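Local structure of minor fimbrium anchoring subunit Mfa2 (Porphyromonas gingivalis, 5NFI) at residues Y78-I83 against V93-K98; G174-A179 against K204-H209. The protein fixes the minor (Mfa1) fimbriae of this oral pathogen to the outer membrane through its interaction with Mfa1 and regulates their length. All blocks are in the same frame, centred on the assembly; numbering follows the deposited sequence.

Contact 1: residues Y78-I83 against V93-K98; sequences YNIGEI and VLMRLK
M95, a selenomethionine in the crystallised protein, lays its SE over one face of the Y78 ring, 4.5 Å from the ring centroid and 24° off the normal, a Met-aromatic contact between neighbouring antiparallel strands. The M95 chain runs extended to SE and then bends (chi3 85°), which brings its CE down beside CE1 of Y78. L97 CD1 approaches the same ring atom obliquely, 3.7 Å from Y78 CE1, and L112 and L203 also touch this buried ring.

Three backbone hydrogen bonds join the segments. Two come from the N79-R96 pair, N79 N giving to R96 O at 2.9 Å and R96 N returning to N79 O at 3.0 Å. The third lies beyond the end of strand 78-80, where G81 N reaches L94 O with an almost straight N-H (169°). On the other side of the first strand from N79, I80 lies alongside L94 and sets its CD1 against M95 CG, while I83 CD1 meets L94 CD1. L94 and M95 together face Y170 on the neighbouring strand 169-171, a classic beta bulge.

K98 crosses N79 at about a right angle, its aliphatic CG packed 3.6 Å from N79 CG, and carries its ammonium on to D76 O. R96 shares a face with N79, but its guanidinium leads off under V93 CG1, and NH1 makes a weak hydrogen bond to S169. The chemistry is thus divided: backbone bonds set the pairing of this edge strand, while Y78, L94, M95 and L97 supply the buried apolar contact, with the exposed I80 at its margin.

Contact 2: residues G174-A179 against K204-H209; sequences GTVAKA and KLESGH
With CG1 trans to the backbone N (chi1 169°), V176 directs that methyl at the imidazole of H209 and leaves CG2 toward E206 and K204. H209 answers from a chi1 of 46°, its CG held between the backbone N and the carbonyl carbon, and the ring comes up obliquely, with CE1 3.9 Å from V176 CG1. V176 CG2 lies 4.0 Å from E206 OE1, the two side chains running past each other in opposite directions, and 4.4 Å from K204 CB.

K178, bent at chi2, crosses H209 at about a right angle. Its NZ stays 3.9 Å from H209 ND1, too long for a hydrogen bond, and 5.4 Å from E206 OE1, where the opposite charges may still attract weakly. Within 204-209, K204 NZ and E206 OE2 are modelled implausibly close, so the salt bridge between them is doubtful in detail.

The contact joins the connection from strand 169-171 to 182-190 with that from 196-202 to 211-217. Y170 helps place both: V176 packs on it, and its hydroxyl accepts a hydrogen bond from K204 N. No hydrogen bond spans the two segments, so their association rests on van der Waals contact around V176, with electrostatics at most a modest addition.

How the contacts relate
From the N terminus, the chain first reaches strand 78-80, and contact 1 closes the loop that follows by pairing it with strand 93-100. Strand 103-104 then turns back on 93-100, and the chain passes through strands 113-122, 133-151 and 159-165 before strand 169-171 returns to pair with 93-100 as well. Contact 2 opens in the loop just after it and closes beyond strands 182-190 and 196-202, bringing together two loops of the central region. The contacts are in series, neither nested nor crossed. About 15 Å apart between centres, they meet directly: V93 CG2 packs 3.8 Å from A177 CB. Y170, bonded to the 93-98 backbone and touched by V176, ties the small antiparallel sheet to the 174-179 connection.

Contact 1: residues Y78-I83 against V93-K98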
# COMPACT_ATOMS: atom_id res chain seq x y z
N TYR A 78 0.90 -6.57 11.40
CA TYR A 78 0.87 -5.16 11.81
C TYR A 78 0.77 -4.95 13.31
O TYR A 78 0.05 -5.66 13.99
CB TYR A 78 -0.29 -4.44 11.12
CG TYR A 78 -0.27 -4.56 9.62
CD1 TYR A 78 0.48 -3.66 8.83
CD2 TYR A 78 -0.96 -5.58 8.98
CE1 TYR A 78 0.51 -3.78 7.45
CE2 TYR A 78 -0.93 -5.71 7.60
CZ TYR A 78 -0.19 -4.81 6.84
OH TYR A 78 -0.20 -4.96 5.46
N ASN A 79 1.53 -3.99 13.81
CA ASN A 79 1.39 -3.46 15.16
C ASN A 79 0.30 -2.39 15.20
O ASN A 79 0.49 -1.29 14.67
CB ASN A 79 2.70 -2.85 15.66
CG ASN A 79 3.79 -3.89 15.91
OD1 ASN A 79 3.52 -5.00 16.34
ND2 ASN A 79 5.03 -3.51 15.64
N ILE A 80 -0.81 -2.71 15.85
CA ILE A 80 -1.96 -1.81 15.92
C ILE A 80 -1.88 -0.87 17.13
O ILE A 80 -1.72 -1.32 18.26
CB ILE A 80 -3.28 -2.61 15.98
CG1 ILE A 80 -3.31 -3.71 14.91
CG2 ILE A 80 -4.47 -1.67 15.92
CD1 ILE A 80 -3.27 -3.19 13.50
N GLY A 81 -2.02 0.42 16.89
CA GLY A 81 -1.93 1.40 17.97
C GLY A 81 -3.22 1.60 18.75
O GLY A 81 -4.14 0.77 18.66
N GLU A 82 -3.28 2.69 19.51
CA GLU A 82 -4.45 3.03 20.34
C GLU A 82 -5.72 3.23 19.51
O GLU A 82 -5.72 3.94 18.51
CB GLU A 82 -4.16 4.30 21.15
CG GLU A 82 -5.40 4.96 21.74
CD GLU A 82 -5.22 6.46 21.94
OE1 GLU A 82 -5.70 7.25 21.08
OE2 GLU A 82 -4.61 6.87 22.96
N ILE A 83 -6.79 2.59 19.93
CA ILE A 83 -8.10 2.80 19.32
C ILE A 83 -9.12 3.10 20.42
O ILE A 83 -9.64 2.18 21.05
CB ILE A 83 -8.57 1.56 18.51
CG1 ILE A 83 -7.54 1.17 17.46
CG2 ILE A 83 -9.92 1.82 17.87
CD1 ILE A 83 -7.92 -0.10 16.68
N VAL A 93 -1.76 7.46 14.32
CA VAL A 93 -1.30 6.28 13.62
C VAL A 93 -2.07 5.03 14.03
O VAL A 93 -2.02 4.58 15.17
CB VAL A 93 0.20 6.03 13.85
CG1 VAL A 93 0.67 4.83 13.03
CG2 VAL A 93 1.00 7.29 13.49
N LEU A 94 -2.78 4.47 13.07
CA LEU A 94 -3.48 3.22 13.31
C LEU A 94 -2.55 2.01 13.39
O LEU A 94 -2.77 1.09 14.19
CB LEU A 94 -4.51 3.00 12.19
CG LEU A 94 -5.23 1.67 12.19
CD1 LEU A 94 -5.89 1.42 13.55
CD2 LEU A 94 -6.26 1.67 11.07
N MSE A 95 -1.47 2.05 12.61
CA MSE A 95 -0.87 0.83 12.09
C MSE A 95 0.61 1.01 11.76
O MSE A 95 0.97 1.99 11.12
CB MSE A 95 -1.60 0.47 10.81
CG MSE A 95 -1.74 -0.97 10.44
SE MSE A 95 -2.58 -0.85 8.66
CE MSE A 95 -0.98 -0.61 7.58
N ARG A 96 1.44 0.06 12.17
CA ARG A 96 2.81 0.01 11.69
C ARG A 96 3.17 -1.38 11.23
O ARG A 96 2.94 -2.34 11.95
CB ARG A 96 3.78 0.46 12.78
CG ARG A 96 3.75 1.94 13.03
CD ARG A 96 4.74 2.36 14.07
NE ARG A 96 4.42 3.66 14.63
CZ ARG A 96 4.54 4.82 13.97
NH1 ARG A 96 4.97 4.82 12.72
NH2 ARG A 96 4.23 5.96 14.56
N LEU A 97 3.75 -1.51 10.04
CA LEU A 97 4.18 -2.82 9.58
C LEU A 97 5.20 -3.40 10.55
O LEU A 97 6.14 -2.71 10.96
CB LEU A 97 4.76 -2.75 8.17
CG LEU A 97 5.13 -4.12 7.59
CD1 LEU A 97 3.96 -5.07 7.66
CD2 LEU A 97 5.61 -3.97 6.14
N LYS A 98 4.99 -4.64 10.97
CA LYS A 98 5.90 -5.23 11.94
C LYS A 98 7.28 -5.30 11.33
O LYS A 98 7.44 -5.62 10.15
CB LYS A 98 5.45 -6.62 12.40
CG LYS A 98 4.66 -6.57 13.68
CD LYS A 98 3.95 -7.87 13.93
CE LYS A 98 2.97 -7.75 15.08
NZ LYS A 98 2.32 -9.06 15.38

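Contact 2: residues G174-A179 against K204-H209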
# COMPACT_ATOMS: atom_id res chain seq x y z
N GLY A 174 -6.57 7.03 5.13
CA GLY A 174 -5.61 6.12 4.53
C GLY A 174 -4.19 6.62 4.34
O GLY A 174 -3.43 6.00 3.61
N THR A 175 -3.81 7.73 4.98
CA THR A 175 -2.55 8.39 4.59
C THR A 175 -1.29 7.85 5.28
O THR A 175 -1.34 7.35 6.41
CB THR A 175 -2.62 9.89 4.84
OG1 THR A 175 -2.51 10.16 6.23
CG2 THR A 175 -3.91 10.44 4.29
N VAL A 176 -0.16 7.96 4.59
CA VAL A 176 1.09 7.42 5.10
C VAL A 176 1.60 8.28 6.23
O VAL A 176 1.81 9.48 6.07
CB VAL A 176 2.15 7.32 3.99
CG1 VAL A 176 3.54 7.01 4.58
CG2 VAL A 176 1.72 6.29 2.97
N ALA A 177 1.78 7.64 7.38
CA ALA A 177 2.36 8.29 8.53
C ALA A 177 3.87 8.40 8.33
O ALA A 177 4.50 7.50 7.75
CB ALA A 177 2.03 7.51 9.80
N LYS A 178 4.47 9.48 8.79
CA LYS A 178 5.90 9.62 8.60
C LYS A 178 6.64 8.64 9.50
O LYS A 178 6.23 8.39 10.63
CB LYS A 178 6.35 11.07 8.82
CG LYS A 178 6.34 11.90 7.51
CD LYS A 178 5.29 11.36 6.51
CE LYS A 178 5.22 12.08 5.17
NZ LYS A 178 4.15 11.43 4.33
N ALA A 179 7.70 8.05 8.96
CA ALA A 179 8.47 7.02 9.65
C ALA A 179 9.87 6.85 9.03
O ALA A 179 10.14 7.37 7.95
CB ALA A 179 7.72 5.69 9.62
N LYS A 204 2.30 0.98 0.28
CA LYS A 204 1.91 2.04 -0.66
C LYS A 204 3.10 2.71 -1.34
O LYS A 204 4.11 3.02 -0.71
CB LYS A 204 1.06 3.09 0.06
CG LYS A 204 0.48 4.18 -0.83
CD LYS A 204 -1.03 4.10 -0.86
CE LYS A 204 -1.68 5.48 -0.77
NZ LYS A 204 -1.35 6.35 -1.94
N LEU A 205 2.97 2.90 -2.65
CA LEU A 205 3.99 3.59 -3.42
C LEU A 205 3.52 4.97 -3.81
O LEU A 205 2.77 5.13 -4.75
CB LEU A 205 4.35 2.79 -4.67
CG LEU A 205 4.81 1.38 -4.36
CD1 LEU A 205 4.98 0.61 -5.65
CD2 LEU A 205 6.09 1.42 -3.57
N GLU A 206 3.99 5.97 -3.10
CA GLU A 206 3.64 7.31 -3.49
C GLU A 206 4.78 8.25 -3.18
O GLU A 206 5.65 7.95 -2.39
CB GLU A 206 2.36 7.77 -2.80
CG GLU A 206 2.55 8.16 -1.35
CD GLU A 206 1.24 8.43 -0.64
OE1 GLU A 206 1.22 9.26 0.29
OE2 GLU A 206 0.23 7.80 -1.01
N SER A 207 4.75 9.40 -3.84
CA SER A 207 5.75 10.42 -3.64
C SER A 207 5.59 11.02 -2.27
O SER A 207 4.53 10.93 -1.68
CB SER A 207 5.60 11.47 -4.72
OG SER A 207 4.23 11.57 -5.10
N GLY A 208 6.66 11.62 -1.76
CA GLY A 208 6.58 12.38 -0.52
C GLY A 208 7.54 11.90 0.54
O GLY A 208 7.65 12.51 1.61
N HIS A 209 8.23 10.81 0.24
CA HIS A 209 9.13 10.16 1.19
C HIS A 209 9.97 9.16 0.42
O HIS A 209 9.77 8.96 -0.79
CB HIS A 209 8.34 9.46 2.29
CG HIS A 209 7.20 8.65 1.78
ND1 HIS A 209 5.89 9.10 1.80
CD2 HIS A 209 7.16 7.44 1.17
CE1 HIS A 209 5.11 8.20 1.25
NE2 HIS A 209 5.85 7.18 0.86